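PDB 2I2X: methanol--corrinoid protein co-methyltransferase from Methanosarcina barkeri, which transfers the methyl group of methanol to the cob(I)amide carried by its corrinoid partner protein MtaC, in the methanol pathway of methanogenesis. Local coordinates for residues A[359-364]-A[372-377]; A[245-250]-A[368-373]; A[402-405]-A[411-414]. All coordinates share one frame; numbering follows the deposited sequence.

Contact 1 of 3, residues A[359-364]-A[372-377]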
# COMPACT_ATOMS: atom_id res chain seq x y z
N SER A 359 -9.63 -11.86 -16.43
CA SER A 359 -8.60 -12.01 -15.38
C SER A 359 -9.07 -12.86 -14.20
O SER A 359 -8.36 -13.76 -13.71
CB SER A 359 -8.22 -10.61 -14.87
OG SER A 359 -7.48 -10.69 -13.66
N ASP A 360 -10.27 -12.58 -13.73
CA ASP A 360 -10.73 -13.16 -12.49
C ASP A 360 -11.94 -14.06 -12.65
O ASP A 360 -12.30 -14.74 -11.70
CB ASP A 360 -11.06 -12.05 -11.49
CG ASP A 360 -9.83 -11.23 -11.11
OD1 ASP A 360 -8.73 -11.79 -11.16
OD2 ASP A 360 -9.97 -10.04 -10.74
N ARG A 361 -12.57 -14.08 -13.84
CA ARG A 361 -13.75 -14.90 -14.06
C ARG A 361 -13.63 -16.32 -13.48
O ARG A 361 -14.64 -16.87 -12.98
CB ARG A 361 -14.20 -14.94 -15.56
CG ARG A 361 -15.23 -16.09 -15.87
CD ARG A 361 -15.74 -16.20 -17.33
NE ARG A 361 -16.56 -15.04 -17.52
CZ ARG A 361 -17.84 -14.99 -17.84
NH1 ARG A 361 -18.55 -16.07 -18.12
NH2 ARG A 361 -18.37 -13.78 -17.92
N TYR A 362 -12.43 -16.92 -13.55
CA TYR A 362 -12.28 -18.34 -13.16
C TYR A 362 -11.61 -18.54 -11.80
O TYR A 362 -11.44 -19.68 -11.32
CB TYR A 362 -11.61 -19.18 -14.26
CG TYR A 362 -12.43 -19.22 -15.55
CD1 TYR A 362 -13.64 -19.94 -15.63
CD2 TYR A 362 -12.02 -18.49 -16.68
CE1 TYR A 362 -14.40 -19.94 -16.80
CE2 TYR A 362 -12.78 -18.49 -17.85
CZ TYR A 362 -13.96 -19.23 -17.92
OH TYR A 362 -14.69 -19.21 -19.08
N ARG A 363 -11.26 -17.42 -11.16
CA ARG A 363 -10.60 -17.48 -9.89
C ARG A 363 -11.45 -18.12 -8.79
O ARG A 363 -10.89 -18.80 -7.94
CB ARG A 363 -10.15 -16.09 -9.46
CG ARG A 363 -8.86 -16.06 -8.60
CD ARG A 363 -8.42 -14.60 -8.41
NE ARG A 363 -7.81 -14.15 -9.65
CZ ARG A 363 -6.56 -14.42 -10.02
NH1 ARG A 363 -5.74 -15.15 -9.25
NH2 ARG A 363 -6.15 -14.00 -11.19
N ASP A 364 -12.78 -17.91 -8.81
CA ASP A 364 -13.66 -18.29 -7.69
C ASP A 364 -15.12 -18.09 -8.11
O ASP A 364 -15.41 -17.23 -8.94
CB ASP A 364 -13.39 -17.38 -6.51
CG ASP A 364 -13.87 -17.95 -5.19
OD1 ASP A 364 -14.96 -17.54 -4.74
OD2 ASP A 364 -13.16 -18.81 -4.58
N TYR A 372 -19.56 -9.03 -15.49
CA TYR A 372 -20.63 -8.13 -15.88
C TYR A 372 -21.72 -8.81 -16.71
O TYR A 372 -22.89 -8.44 -16.60
CB TYR A 372 -20.09 -6.85 -16.57
CG TYR A 372 -19.58 -7.10 -17.98
CD1 TYR A 372 -18.26 -7.51 -18.19
CD2 TYR A 372 -20.45 -6.98 -19.09
CE1 TYR A 372 -17.80 -7.77 -19.49
CE2 TYR A 372 -20.00 -7.26 -20.39
CZ TYR A 372 -18.68 -7.65 -20.59
OH TYR A 372 -18.22 -7.93 -21.88
N ASP A 373 -21.38 -9.80 -17.54
CA ASP A 373 -22.45 -10.52 -18.24
C ASP A 373 -23.35 -11.32 -17.29
O ASP A 373 -24.58 -11.32 -17.47
CB ASP A 373 -21.94 -11.42 -19.37
CG ASP A 373 -20.96 -12.44 -18.88
OD1 ASP A 373 -20.23 -12.09 -17.92
OD2 ASP A 373 -20.90 -13.58 -19.43
N ASN A 374 -22.75 -12.00 -16.32
CA ASN A 374 -23.49 -12.74 -15.30
C ASN A 374 -24.21 -11.81 -14.32
O ASN A 374 -25.34 -12.07 -13.90
CB ASN A 374 -22.57 -13.72 -14.58
CG ASN A 374 -22.08 -14.82 -15.49
OD1 ASN A 374 -22.85 -15.30 -16.33
ND2 ASN A 374 -20.79 -15.23 -15.37
N ALA A 375 -23.54 -10.72 -13.95
CA ALA A 375 -24.18 -9.74 -13.09
C ALA A 375 -25.48 -9.23 -13.74
O ALA A 375 -26.52 -9.08 -13.06
CB ALA A 375 -23.22 -8.61 -12.79
N TYR A 376 -25.43 -8.98 -15.05
CA TYR A 376 -26.57 -8.48 -15.82
C TYR A 376 -27.71 -9.50 -15.76
O TYR A 376 -28.87 -9.15 -15.55
CB TYR A 376 -26.16 -8.21 -17.28
CG TYR A 376 -27.26 -7.61 -18.12
CD1 TYR A 376 -28.16 -8.42 -18.84
CD2 TYR A 376 -27.42 -6.22 -18.18
CE1 TYR A 376 -29.21 -7.84 -19.60
CE2 TYR A 376 -28.43 -5.63 -18.93
CZ TYR A 376 -29.34 -6.42 -19.63
OH TYR A 376 -30.33 -5.78 -20.36
N ARG A 377 -27.35 -10.77 -15.95
CA ARG A 377 -28.32 -11.86 -15.93
C ARG A 377 -29.02 -11.92 -14.55
O ARG A 377 -30.25 -12.04 -14.49
CB ARG A 377 -27.62 -13.17 -16.29
CG ARG A 377 -28.47 -14.41 -16.25
CD ARG A 377 -27.67 -15.66 -16.63
NE ARG A 377 -28.36 -16.90 -16.25
CZ ARG A 377 -27.92 -18.14 -16.53
NH1 ARG A 377 -26.78 -18.33 -17.20
NH2 ARG A 377 -28.61 -19.20 -16.13
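Arg361, at the end of helix 349-361, faces Asp373 and Asn374 at the start of helix 372-383 across a wide gap, the nearest backbone pair, CA of Arg361 and CA of Tyr372, lying 9.8 Å apart. Side chains therefore do the bridging. The Arg361 chain leaves with CG anti to the backbone N (chi1 165°), and on its way CG rests over the centre of the Tyr362 ring. A bend at chi3 (-69°) then brings the guanidinium to Asp373. One nitrogen does the gripping: Arg361 NH2 gives a hydrogen bond of 3.0 Å to Asp373 OD2, which receives it on its syn lone pair. A second, weak bond from the same NH2 to Asp373 OD1 is poorly angled, and its apparent shortness is doubtful. The salt bridge thus rests on a single NH2 group rather than being paired nitrogen to oxygen, and the guanidinium and carboxylate planes are turned 35° against each other. Asn374 comes over one face of the guanidinium, with ND2 3.6 Å from Arg361 NH1; the hydrogen bond of that amide goes elsewhere, to Tyr368 O. Tyr368 also meets Arg361 through a cation-pi interaction. An alanine here would remove the guanidinium and would probably leave the Asp373 carboxylate without its positive mate and open a gap beside the Tyr362 ring. A neighbouring chain borders the contact: its Met1 packs on Tyr372 and Asp373, and its Asp3 bonds to Tyr362 OH. Asp373 stands in the first turn of its helix, at the positive end of the helix dipole, where a negative charge is probably favoured; the bridge from Arg361 would further favour its ionised form and tie the end of helix 349-361 to the start of helix 372-383, across the short helix 365-368 between them.

Contact 2 of 3, residues A[245-250]-A[368-373]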
# COMPACT_ATOMS: atom_id res chain seq x y z
N ILE A 245 -23.82 -16.86 -3.11
CA ILE A 245 -25.27 -16.79 -2.94
C ILE A 245 -25.63 -15.58 -2.08
O ILE A 245 -26.46 -14.75 -2.49
CB ILE A 245 -25.84 -18.08 -2.36
CG1 ILE A 245 -25.67 -19.23 -3.35
CG2 ILE A 245 -27.34 -17.92 -2.04
CD1 ILE A 245 -25.95 -20.57 -2.75
N ALA A 246 -24.98 -15.45 -0.92
CA ALA A 246 -25.18 -14.26 -0.08
C ALA A 246 -25.01 -12.98 -0.91
O ALA A 246 -25.80 -12.06 -0.77
CB ALA A 246 -24.25 -14.25 1.14
N ARG A 247 -24.02 -12.96 -1.81
CA ARG A 247 -23.82 -11.81 -2.69
C ARG A 247 -24.97 -11.52 -3.64
O ARG A 247 -25.36 -10.36 -3.82
CB ARG A 247 -22.53 -11.94 -3.50
CG ARG A 247 -22.24 -10.70 -4.33
CD ARG A 247 -21.78 -9.54 -3.47
NE ARG A 247 -20.50 -9.83 -2.81
CZ ARG A 247 -19.97 -9.10 -1.83
NH1 ARG A 247 -20.59 -8.00 -1.41
NH2 ARG A 247 -18.81 -9.48 -1.28
N ALA A 248 -25.47 -12.57 -4.26
CA ALA A 248 -26.58 -12.44 -5.18
C ALA A 248 -27.82 -11.83 -4.50
O ALA A 248 -28.44 -10.94 -5.05
CB ALA A 248 -26.90 -13.81 -5.78
N ILE A 249 -28.14 -12.29 -3.29
CA ILE A 249 -29.28 -11.77 -2.50
C ILE A 249 -29.08 -10.31 -2.08
O ILE A 249 -30.08 -9.57 -1.86
CB ILE A 249 -29.51 -12.67 -1.23
CG1 ILE A 249 -29.57 -14.15 -1.67
CG2 ILE A 249 -30.73 -12.22 -0.43
CD1 ILE A 249 -30.03 -15.19 -0.61
N SER A 250 -27.81 -9.89 -1.96
CA SER A 250 -27.52 -8.54 -1.45
C SER A 250 -27.88 -7.54 -2.51
O SER A 250 -28.23 -6.40 -2.21
CB SER A 250 -26.05 -8.38 -1.07
OG SER A 250 -25.21 -8.39 -2.23
N TYR A 368 -16.84 -15.28 -10.62
CA TYR A 368 -17.62 -15.73 -11.76
C TYR A 368 -18.99 -15.05 -11.89
O TYR A 368 -19.35 -14.56 -12.97
CB TYR A 368 -17.81 -17.26 -11.71
CG TYR A 368 -18.33 -17.81 -13.02
CD1 TYR A 368 -17.44 -18.16 -14.04
CD2 TYR A 368 -19.70 -17.93 -13.25
CE1 TYR A 368 -17.89 -18.62 -15.26
CE2 TYR A 368 -20.17 -18.42 -14.49
CZ TYR A 368 -19.25 -18.75 -15.48
OH TYR A 368 -19.67 -19.22 -16.69
N MET A 369 -19.76 -15.03 -10.81
CA MET A 369 -21.09 -14.42 -10.80
C MET A 369 -21.02 -12.91 -10.99
O MET A 369 -21.92 -12.31 -11.58
CB MET A 369 -21.81 -14.74 -9.48
CG MET A 369 -23.29 -14.31 -9.40
SD MET A 369 -23.55 -12.61 -8.80
CE MET A 369 -23.48 -12.86 -7.05
N LEU A 370 -19.96 -12.29 -10.52
CA LEU A 370 -19.89 -10.85 -10.53
C LEU A 370 -19.43 -10.31 -11.87
O LEU A 370 -19.49 -9.10 -12.11
CB LEU A 370 -18.97 -10.38 -9.41
CG LEU A 370 -19.59 -9.69 -8.18
CD1 LEU A 370 -21.04 -9.89 -8.07
CD2 LEU A 370 -18.88 -10.07 -6.94
N ALA A 371 -18.96 -11.20 -12.75
CA ALA A 371 -18.60 -10.84 -14.13
C ALA A 371 -19.80 -10.16 -14.85
O ALA A 371 -20.91 -10.65 -14.78
CB ALA A 371 -18.14 -12.06 -14.89
N TYR A 372 -19.56 -9.03 -15.49
CA TYR A 372 -20.63 -8.13 -15.88
C TYR A 372 -21.72 -8.81 -16.71
O TYR A 372 -22.89 -8.44 -16.60
CB TYR A 372 -20.09 -6.85 -16.57
CG TYR A 372 -19.58 -7.10 -17.98
CD1 TYR A 372 -18.26 -7.51 -18.19
CD2 TYR A 372 -20.45 -6.98 -19.09
CE1 TYR A 372 -17.80 -7.77 -19.49
CE2 TYR A 372 -20.00 -7.26 -20.39
CZ TYR A 372 -18.68 -7.65 -20.59
OH TYR A 372 -18.22 -7.93 -21.88
N ASP A 373 -21.38 -9.80 -17.54
CA ASP A 373 -22.45 -10.52 -18.24
C ASP A 373 -23.35 -11.32 -17.29
O ASP A 373 -24.58 -11.32 -17.47
CB ASP A 373 -21.94 -11.42 -19.37
CG ASP A 373 -20.96 -12.44 -18.88
OD1 ASP A 373 -20.23 -12.09 -17.92
OD2 ASP A 373 -20.90 -13.58 -19.43
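Met369 reaches helix 240-259 by its terminal methyl, which settles on the helix surface between Arg247 and Ala248. This is the tight half of the contact. Met369 CE lies 3.4 Å from Ala248 N. It stands 3.8 Å from Ala248 CB, and the small alanine side chain lets the methyl come this near the backbone. On the neighbouring residue, Met369 CE is 3.7 Å from Arg247 CG. Two bends carry the methyl there: after CG sets out anti to the backbone N (chi1 -173°), the thioether turns at both following torsions, and the chain crosses that of Arg247 at about a right angle.

The looser half belongs to Leu370. Its CD1 meets Arg247 CG at 4.0 Å, again with the two side chains crossing, and its CD2 comes obliquely near the guanidinium. Neither half opens on solvent, for all four residues are buried; helix 389-409 adds Cys400 beside Ala248, and Met299 packs on Leu370.

The backbones stay well separated, with CA of Ala248 and CA of Met369 8.1 Å apart, and the contact joins helix 240-259, which comes after the barrel strand 213-216 in the chain, to the helical C-terminal region. Arg247 divides its work by chemistry. Its methylenes serve this apolar joint, whereas its charged end hydrogen-bonds Asn224 through NH2 and forms a salt bridge with Glu272 through NH1, with its side chain about 7 Å from those of the zinc ligands Cys220 and Cys269. Packing on the stem, together with polar bonds at the tip, probably fixes this buried cation in one orientation close to the metal site.

Contact 3 of 3, residues A[402-405]-A[411-414]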
# COMPACT_ATOMS: atom_id res chain seq x y z
N ASN A 402 -27.82 -21.27 -10.79
CA ASN A 402 -27.80 -21.64 -12.21
C ASN A 402 -26.52 -21.20 -12.89
O ASN A 402 -25.89 -21.98 -13.61
CB ASN A 402 -29.00 -21.07 -12.95
CG ASN A 402 -30.33 -21.69 -12.48
OD1 ASN A 402 -30.36 -22.82 -11.96
ND2 ASN A 402 -31.41 -20.94 -12.67
N ILE A 403 -26.14 -19.95 -12.63
CA ILE A 403 -24.96 -19.37 -13.22
C ILE A 403 -23.69 -20.13 -12.84
O ILE A 403 -22.94 -20.51 -13.74
CB ILE A 403 -24.84 -17.86 -12.93
CG1 ILE A 403 -25.90 -17.13 -13.75
CG2 ILE A 403 -23.41 -17.37 -13.28
CD1 ILE A 403 -26.23 -15.77 -13.25
N ILE A 404 -23.49 -20.37 -11.54
CA ILE A 404 -22.30 -21.11 -11.07
C ILE A 404 -22.29 -22.53 -11.66
O ILE A 404 -21.25 -23.04 -12.05
CB ILE A 404 -22.21 -21.18 -9.51
CG1 ILE A 404 -22.21 -19.79 -8.85
CG2 ILE A 404 -21.02 -22.04 -9.05
CD1 ILE A 404 -21.20 -18.80 -9.44
N GLU A 405 -23.46 -23.16 -11.73
CA GLU A 405 -23.58 -24.50 -12.30
C GLU A 405 -23.15 -24.54 -13.75
O GLU A 405 -22.45 -25.48 -14.16
CB GLU A 405 -25.02 -25.05 -12.17
CG GLU A 405 -25.25 -25.85 -10.92
CD GLU A 405 -26.74 -26.09 -10.56
OE1 GLU A 405 -26.98 -26.42 -9.38
OE2 GLU A 405 -27.66 -25.96 -11.39
N LYS A 411 -15.53 -24.13 -17.59
CA LYS A 411 -14.13 -24.12 -17.16
C LYS A 411 -13.90 -23.73 -15.69
O LYS A 411 -12.75 -23.84 -15.18
CB LYS A 411 -13.31 -23.23 -18.08
CG LYS A 411 -13.08 -23.83 -19.45
CD LYS A 411 -11.93 -23.15 -20.17
CE LYS A 411 -12.28 -21.78 -20.70
NZ LYS A 411 -13.66 -21.64 -21.28
N LEU A 412 -14.96 -23.27 -15.02
CA LEU A 412 -14.91 -22.97 -13.58
C LEU A 412 -14.67 -24.28 -12.83
O LEU A 412 -15.47 -25.21 -12.91
CB LEU A 412 -16.22 -22.31 -13.10
CG LEU A 412 -16.31 -21.87 -11.62
CD1 LEU A 412 -15.21 -20.85 -11.25
CD2 LEU A 412 -17.68 -21.35 -11.23
N GLU A 413 -13.56 -24.34 -12.11
CA GLU A 413 -13.10 -25.54 -11.46
C GLU A 413 -13.45 -25.48 -9.97
O GLU A 413 -12.74 -24.84 -9.17
CB GLU A 413 -11.59 -25.64 -11.70
CG GLU A 413 -10.94 -26.98 -11.42
CD GLU A 413 -9.41 -26.88 -11.36
OE1 GLU A 413 -8.85 -25.79 -11.10
OE2 GLU A 413 -8.75 -27.91 -11.58
N LEU A 414 -14.55 -26.13 -9.59
CA LEU A 414 -14.99 -26.14 -8.20
C LEU A 414 -14.50 -27.40 -7.53
O LEU A 414 -14.45 -28.44 -8.18
CB LEU A 414 -16.52 -26.12 -8.13
CG LEU A 414 -17.31 -24.98 -8.76
CD1 LEU A 414 -18.75 -25.11 -8.30
CD2 LEU A 414 -16.70 -23.60 -8.35
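Ile404 receives the segment 411-414 through two leucines, Leu412 and Leu414, and the chain makes its way to them from Lys411, whose side chain is directed elsewhere. Leu412 is the first to touch. It points toward the helix, with CG anti to the backbone N (chi1 -177°), and extends one methyl, CD2, to the helix surface. This methyl lies 4.0 Å from Ile404 CG2 and equally near Ile404 O, so it covers the branch methyl and the carbonyl oxygen of the same residue. The backbones are closest here as well, CA of Ile404 and CA of Leu412 standing 8.0 Å apart, and the Tyr368 side chain packs on Leu412 beside the joint.

The segment is part of a short extended connection between helices 389-409 and 416-430 in the C-terminal helical region, and it passes across the first of these helices near Ile404. Leu412 and Leu414 both present their side chains to that helix, while the exposed Glu413 between them takes no part. A neighbouring chain binds this connection from outside, its Asp3 forming a salt bridge with Lys411 NZ and its Arg15 giving a hydrogen bond to Glu413 O.

Leu414 then brings the chain back to Ile404, its side chain crossing the isoleucine at about a right angle. Leu414 CD1 comes 3.9 Å from Ile404 CG2, the same branch methyl that Leu412 touches. Leu422 of helix 416-430, Pro365 of helix 365-368 and Val244 of helix 240-259 pack on Ile404, while Thr419 and Thr241 pack on Leu414.

The three contacts share one corner of the helical region. Contacts 1 and 2 overlap in Tyr372 and Asp373, with centres about 8 Å apart; contact 3 lies about 10 Å from contact 1 and about 12 Å from contact 2, centre to centre. Helix 389-409 joins them: Ile403 CG2 packs 3.6 Å from Asn374 CG of contact 1, and Ile404 CD1 lies 4.1 Å from Met369 CB of contact 2. Tyr368 stands amid all three. Contact 2 alone comes near the active site, the Arg247 side chain being about 9 Å from a bound zinc and about 10 Å from the corrinoid, whereas contacts 1 and 3 lie away from it and border a neighbouring chain.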